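Local coordinates for adenylyl-sulfate kinase 1, chloroplastic (Arabidopsis thaliana, PDB 3UIE), which catalyses the ATP-dependent phosphorylation of adenosine 5'-phosphosulfate to 3'-phosphoadenylyl sulfate, the activated sulfate that plants need for glucosinolate production and reproduction, at residues Ser11-Lys14 and Val15-Gln18. Numbering follows the deposited sequence.
Sequences SVEK and VDRQ
Asp-16 OD2 is gripped twice: by the backbone N of Glu-13 at 2.8 Å, a nearly straight bond (166°) taken on the anti lone pair, and by a water, also 2.8 Å from OD2, that bridges to Ser-11 O. With its CG anti to its own carbonyl carbon (chi1 -61°), Asp-16 reaches back past the start of helix 14-21 to the N-cap residue, Glu-13, while the other carboxylate oxygen, OD1, forms a salt bridge with Arg-19. Glu-13 O begins the helical bonding, accepting Arg-17 N at 3.2 Å, and Lys-14 O follows with Gln-18 N at 2.9 Å. The Arg-17 side chain bends at chi3 (-73°) and lays one face of its guanidinium over Glu-13 O, which sits 3.7 Å above the plane. From there Arg-17 NH1 makes a weak bond to Val-12 O (3.3 Å), a water in the guanidinium plane accepts from Arg-17 NH2 at 2.9 Å, and NE goes to Asp-95 O. An alanine in place of Arg-17 would probably leave Asp-95 O and Val-12 O without these donors and uncover the carbonyl of Glu-13. Farther along, Lys-14 CE lies against Gln-18 OE1, whose hydrogen bond is to Gly-25 N. Across the dimer interface, Val-12 packs on Gln-47 and Arg-17 on Leu-55 of the second subunit. The chemistry is that of a helix start held by two side chains of its own first turn: Asp-16 accepts the Glu-13 N-H and probably suits the positive end of the helix dipole, while Arg-17 links the incoming chain, weakly through Val-12 O, to the end of helix 76-95.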
ATOM      1  N   SER A  11       5.196 -17.654  -7.069  1.00 41.03           N
ATOM      2  CA  SER A  11       6.032 -17.742  -8.262  1.00 45.94           C
ATOM      3  C   SER A  11       6.158 -16.425  -9.032  1.00 35.07           C
ATOM      4  O   SER A  11       7.145 -16.212  -9.727  1.00 40.08           O
ATOM      5  CB  SER A  11       5.497 -18.825  -9.195  1.00 46.33           C
ATOM      6  OG  SER A  11       4.133 -18.580  -9.502  1.00 54.54           O
ATOM      7  N   VAL A  12       5.162 -15.550  -8.935  1.00 30.60           N
ATOM      8  CA  VAL A  12       5.247 -14.267  -9.647  1.00 26.21           C
ATOM      9  C   VAL A  12       6.155 -13.290  -8.909  1.00 29.12           C
ATOM     10  O   VAL A  12       5.846 -12.875  -7.791  1.00 35.17           O
ATOM     11  CB  VAL A  12       3.856 -13.638  -9.824  1.00 26.09           C
ATOM     12  CG1 VAL A  12       3.949 -12.335 -10.603  1.00 26.03           C
ATOM     13  CG2 VAL A  12       2.943 -14.611 -10.541  1.00 31.50           C
ATOM     14  N   GLU A  13       7.254 -12.903  -9.556  1.00 29.33           N
ATOM     15  CA  GLU A  13       8.284 -12.061  -8.932  1.00 31.38           C
ATOM     16  C   GLU A  13       8.152 -10.588  -9.302  1.00 26.61           C
ATOM     17  O   GLU A  13       7.436 -10.231 -10.230  1.00 28.79           O
ATOM     18  CB  GLU A  13       9.673 -12.542  -9.354  1.00 32.83           C
ATOM     19  CG  GLU A  13      10.040 -13.943  -8.900  1.00 42.72           C
ATOM     20  CD  GLU A  13      11.447 -14.338  -9.311  1.00 55.79           C
ATOM     21  OE1 GLU A  13      12.300 -13.442  -9.468  1.00 58.20           O
ATOM     22  OE2 GLU A  13      11.700 -15.549  -9.481  1.00 69.64           O
ATOM     23  N   LYS A  14       8.873  -9.730  -8.586  1.00 27.78           N
ATOM     24  CA  LYS A  14       8.911  -8.315  -8.930  1.00 31.86           C
ATOM     25  C   LYS A  14       9.331  -8.112 -10.383  1.00 24.48           C
ATOM     26  O   LYS A  14       8.750  -7.277 -11.085  1.00 25.04           O
ATOM     27  CB  LYS A  14       9.853  -7.563  -7.993  1.00 34.05           C
ATOM     28  CG  LYS A  14       9.976  -6.070  -8.260  1.00 33.07           C
ATOM     29  CD  LYS A  14      10.895  -5.479  -7.194  1.00 34.60           C
ATOM     30  CE  LYS A  14      11.453  -4.127  -7.594  1.00 55.85           C
ATOM     31  NZ  LYS A  14      12.810  -3.938  -7.011  1.00 63.06           N
ATOM     32  N   VAL A  15      10.317  -8.882 -10.846  1.00 25.13           N
ATOM     33  CA  VAL A  15      10.786  -8.735 -12.225  1.00 26.89           C
ATOM     34  C   VAL A  15       9.731  -9.127 -13.243  1.00 28.13           C
ATOM     35  O   VAL A  15       9.734  -8.614 -14.363  1.00 29.14           O
ATOM     36  CB  VAL A  15      12.092  -9.504 -12.517  1.00 29.15           C
ATOM     37  CG1 VAL A  15      13.280  -8.778 -11.900  1.00 34.05           C
ATOM     38  CG2 VAL A  15      11.998 -10.947 -12.016  1.00 33.98           C
ATOM     39  N   ASP A  16       8.829 -10.036 -12.865  1.00 25.58           N
ATOM     40  CA  ASP A  16       7.729 -10.390 -13.752  1.00 23.93           C
ATOM     41  C   ASP A  16       6.743  -9.229 -13.861  1.00 21.86           C
ATOM     42  O   ASP A  16       6.266  -8.904 -14.949  1.00 23.92           O
ATOM     43  CB  ASP A  16       7.012 -11.673 -13.278  1.00 22.79           C
ATOM     44  CG  ASP A  16       7.935 -12.872 -13.253  1.00 30.67           C
ATOM     45  OD1 ASP A  16       8.598 -13.136 -14.280  1.00 28.85           O
ATOM     46  OD2 ASP A  16       8.015 -13.529 -12.200  1.00 27.98           O
ATOM     47  N   ARG A  17       6.432  -8.593 -12.736  1.00 21.19           N
ATOM     48  CA  ARG A  17       5.538  -7.441 -12.773  1.00 23.85           C
ATOM     49  C   ARG A  17       6.190  -6.289 -13.555  1.00 23.02           C
ATOM     50  O   ARG A  17       5.520  -5.551 -14.279  1.00 24.61           O
ATOM     51  CB  ARG A  17       5.163  -7.004 -11.351  1.00 21.50           C
ATOM     52  CG  ARG A  17       4.269  -8.027 -10.617  1.00 23.33           C
ATOM     53  CD  ARG A  17       3.898  -7.564  -9.207  1.00 22.73           C
ATOM     54  NE  ARG A  17       5.012  -7.634  -8.257  1.00 28.37           N
ATOM     55  CZ  ARG A  17       5.296  -8.723  -7.548  1.00 30.79           C
ATOM     56  NH1 ARG A  17       4.553  -9.808  -7.712  1.00 28.74           N
ATOM     57  NH2 ARG A  17       6.319  -8.742  -6.689  1.00 29.50           N
ATOM     58  N   GLN A  18       7.499  -6.158 -13.433  1.00 24.14           N
ATOM     59  CA  GLN A  18       8.198  -5.068 -14.125  1.00 27.32           C
ATOM     60  C   GLN A  18       8.182  -5.319 -15.630  1.00 33.22           C
ATOM     61  O   GLN A  18       7.970  -4.406 -16.425  1.00 24.60           O
ATOM     62  CB  GLN A  18       9.611  -4.931 -13.574  1.00 22.92           C
ATOM     63  CG  GLN A  18       9.572  -4.280 -12.205  1.00 25.56           C
ATOM     64  CD  GLN A  18      10.925  -4.063 -11.574  1.00 28.20           C
ATOM     65  OE1 GLN A  18      11.015  -3.450 -10.511  1.00 32.30           O
ATOM     66  NE2 GLN A  18      11.983  -4.580 -12.204  1.00 26.78           N
TER
HETATM   67  O   HOH W   1       8.866 -16.169 -12.026  1.00 34.50           O
HETATM   68  O   HOH W   2       6.685 -11.127  -5.054  1.00 39.23           O
HETATM   69  O   HOH W   3      12.252 -10.151  -8.621  1.00 30.90           O
HETATM   70  O   HOH W   4      14.203  -3.602 -10.157  1.00 48.49           O